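Local coordinates for tannase (Fusobacterium nucleatum subsp. nucleatum ATCC 25586, PDB 6YQ4), which is a tannase of the alpha/beta-hydrolase type that detoxifies gallotannins, probably by hydrolysing their ester bonds, and that binds magnesium, at residues 418-421 and 425-428. Numbering follows the deposited sequence.
Sequences IKMM and YYID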
ATOM      1  N   ILE A 418      13.632  -9.302  -2.241  1.00 24.00           N
ATOM      2  CA  ILE A 418      13.036  -8.861  -0.984  1.00 26.67           C
ATOM      3  C   ILE A 418      13.294  -7.372  -0.781  1.00 30.79           C
ATOM      4  O   ILE A 418      12.387  -6.614  -0.408  1.00 33.37           O
ATOM      5  CB  ILE A 418      13.570  -9.704   0.189  1.00 25.22           C
ATOM      6  CG1 ILE A 418      13.278 -11.189  -0.064  1.00 28.30           C
ATOM      7  CG2 ILE A 418      12.956  -9.253   1.493  1.00 22.35           C
ATOM      8  CD1 ILE A 418      13.713 -12.117   1.059  1.00 32.99           C
ATOM      9  N   LYS A 419      14.523  -6.926  -1.071  1.00 28.24           N
ATOM     10  CA  LYS A 419      14.868  -5.513  -0.928  1.00 33.44           C
ATOM     11  C   LYS A 419      14.001  -4.635  -1.821  1.00 33.28           C
ATOM     12  O   LYS A 419      13.404  -3.649  -1.360  1.00 28.76           O
ATOM     13  CB  LYS A 419      16.338  -5.289  -1.256  1.00 32.08           C
ATOM     14  CG  LYS A 419      16.717  -3.835  -1.099  1.00 32.41           C
ATOM     15  CD  LYS A 419      18.058  -3.481  -1.774  1.00 33.08           C
ATOM     16  CE  LYS A 419      18.146  -1.960  -1.983  1.00 33.13           C
ATOM     17  NZ  LYS A 419      19.494  -1.513  -2.345  1.00 26.28           N
ATOM     18  N   MET A 420      13.911  -4.989  -3.107  1.00 32.12           N
ATOM     19  CA  MET A 420      13.200  -4.159  -4.076  1.00 29.21           C
ATOM     20  C   MET A 420      11.722  -3.986  -3.767  1.00 28.64           C
ATOM     21  O   MET A 420      11.085  -3.119  -4.388  1.00 20.75           O
ATOM     22  CB  MET A 420      13.335  -4.736  -5.477  1.00 29.62           C
ATOM     23  CG  MET A 420      14.634  -4.357  -6.168  1.00 40.33           C
ATOM     24  SD  MET A 420      14.676  -5.035  -7.844  1.00 43.54           S
ATOM     25  CE  MET A 420      15.468  -6.577  -7.480  1.00 35.90           C
ATOM     26  N   MET A 421      11.151  -4.792  -2.864  1.00 21.73           N
ATOM     27  CA  MET A 421       9.745  -4.651  -2.507  1.00 25.24           C
ATOM     28  C   MET A 421       9.549  -3.842  -1.242  1.00 27.71           C
ATOM     29  O   MET A 421       8.397  -3.625  -0.852  1.00 22.56           O
ATOM     30  CB  MET A 421       9.063  -6.024  -2.328  1.00 27.90           C
ATOM     31  CG  MET A 421       9.041  -6.904  -3.559  1.00 26.88           C
ATOM     32  SD  MET A 421       8.283  -6.064  -4.955  1.00 32.17           S
ATOM     33  CE  MET A 421       6.703  -5.462  -4.271  1.00 20.47           C
ATOM     34  N   TYR A 425      14.368   0.135   2.727  1.00 30.96           N
ATOM     35  CA  TYR A 425      15.763   0.193   2.301  1.00 30.81           C
ATOM     36  C   TYR A 425      16.048   1.344   1.346  1.00 25.71           C
ATOM     37  O   TYR A 425      17.191   1.491   0.909  1.00 27.83           O
ATOM     38  CB  TYR A 425      16.192  -1.122   1.638  1.00 34.66           C
ATOM     39  CG  TYR A 425      15.913  -2.345   2.459  1.00 33.59           C
ATOM     40  CD1 TYR A 425      16.657  -2.629   3.596  1.00 35.65           C
ATOM     41  CD2 TYR A 425      14.891  -3.218   2.103  1.00 35.24           C
ATOM     42  CE1 TYR A 425      16.398  -3.764   4.359  1.00 40.04           C
ATOM     43  CE2 TYR A 425      14.614  -4.342   2.857  1.00 34.15           C
ATOM     44  CZ  TYR A 425      15.370  -4.609   3.983  1.00 37.78           C
ATOM     45  OH  TYR A 425      15.091  -5.728   4.724  1.00 36.17           O
ATOM     46  N   TYR A 426      15.054   2.151   0.999  1.00 27.01           N
ATOM     47  CA  TYR A 426      15.252   3.205   0.014  1.00 31.38           C
ATOM     48  C   TYR A 426      15.020   4.610   0.556  1.00 30.77           C
ATOM     49  O   TYR A 426      15.395   5.576  -0.107  1.00 36.60           O
ATOM     50  CB  TYR A 426      14.334   2.978  -1.207  1.00 31.79           C
ATOM     51  CG  TYR A 426      14.643   1.720  -2.013  1.00 31.25           C
ATOM     52  CD1 TYR A 426      15.602   1.725  -3.025  1.00 22.81           C
ATOM     53  CD2 TYR A 426      13.975   0.530  -1.755  1.00 29.80           C
ATOM     54  CE1 TYR A 426      15.881   0.587  -3.761  1.00 23.92           C
ATOM     55  CE2 TYR A 426      14.253  -0.615  -2.479  1.00 36.37           C
ATOM     56  CZ  TYR A 426      15.204  -0.586  -3.472  1.00 37.07           C
ATOM     57  OH  TYR A 426      15.441  -1.738  -4.177  1.00 43.40           O
ATOM     58  N   ILE A 427      14.417   4.752   1.721  1.00 26.52           N
ATOM     59  CA  ILE A 427      14.054   6.060   2.239  1.00 25.61           C
ATOM     60  C   ILE A 427      15.272   6.680   2.899  1.00 30.84           C
ATOM     61  O   ILE A 427      15.861   6.089   3.806  1.00 33.87           O
ATOM     62  CB  ILE A 427      12.893   5.943   3.233  1.00 28.50           C
ATOM     63  CG1 ILE A 427      11.616   5.486   2.520  1.00 20.05           C
ATOM     64  CG2 ILE A 427      12.669   7.278   3.937  1.00 32.70           C
ATOM     65  CD1 ILE A 427      10.541   5.017   3.452  1.00 21.37           C
ATOM     66  N   ASP A 428      15.617   7.890   2.462  1.00 34.99           N
ATOM     67  CA  ASP A 428      16.835   8.628   2.781  1.00 33.35           C
ATOM     68  C   ASP A 428      16.457  10.081   2.971  1.00 36.26           C
ATOM     69  O   ASP A 428      15.384  10.520   2.540  1.00 31.41           O
ATOM     70  CB  ASP A 428      17.845   8.606   1.623  1.00 38.88           C
ATOM     71  CG  ASP A 428      19.062   7.845   1.938  1.00 52.90           C
ATOM     72  OD1 ASP A 428      19.121   7.288   3.053  1.00 65.39           O
ATOM     73  OD2 ASP A 428      19.964   7.815   1.069  1.00 55.68           O
TER
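Between the last turn of helix 415-420 and the following loop, the CA atoms nearest each other are those of Lys419 and Tyr425, 6.6 Å apart, and no hydrogen bond joins the two backbones. The first torsion of Lys419 turns CG away from the backbone N (chi1 -179°), and the extended chain starts against Tyr425 at CG, passes Tyr426 at CE and carries NZ beyond. Lys419 CG meets the Tyr425 ring obliquely, 3.7 Å from Tyr425 CD2, while Lys419 CE reaches the phenol end of Tyr426, 3.6 Å from Tyr426 CZ. Lysine suits this place because its long aliphatic part can pack on two rings while its amine extends past them; NZ makes a weak, long ion pair with Asp183. The segments flank a short connection of three residues that leads on from helix 415-420 toward strand 435-439, a parallel strand of the central mixed sheet in what is, from its family, an alpha/beta-hydrolase fold. Tyr426 turns its ring edge to the end of the helix: CE2 lies 3.3 Å from Lys419 O, near the ring plane, and OH sits 3.3 Å from Met420 CA. That hydroxyl is hydrogen-bonded to Asp183 OD2, so tyrosine joins an apolar ring to a polar anchor in one side chain. Met420 directs its CB away from the loop, yet its CG still packs against Tyr426 OH at 3.4 Å, and the flexible thioether chain suits this buried spot. Tyr425, exposed to solvent, rests its ring beside the lysine and sends its hydroxyl to Glu213, with which it hydrogen-bonds.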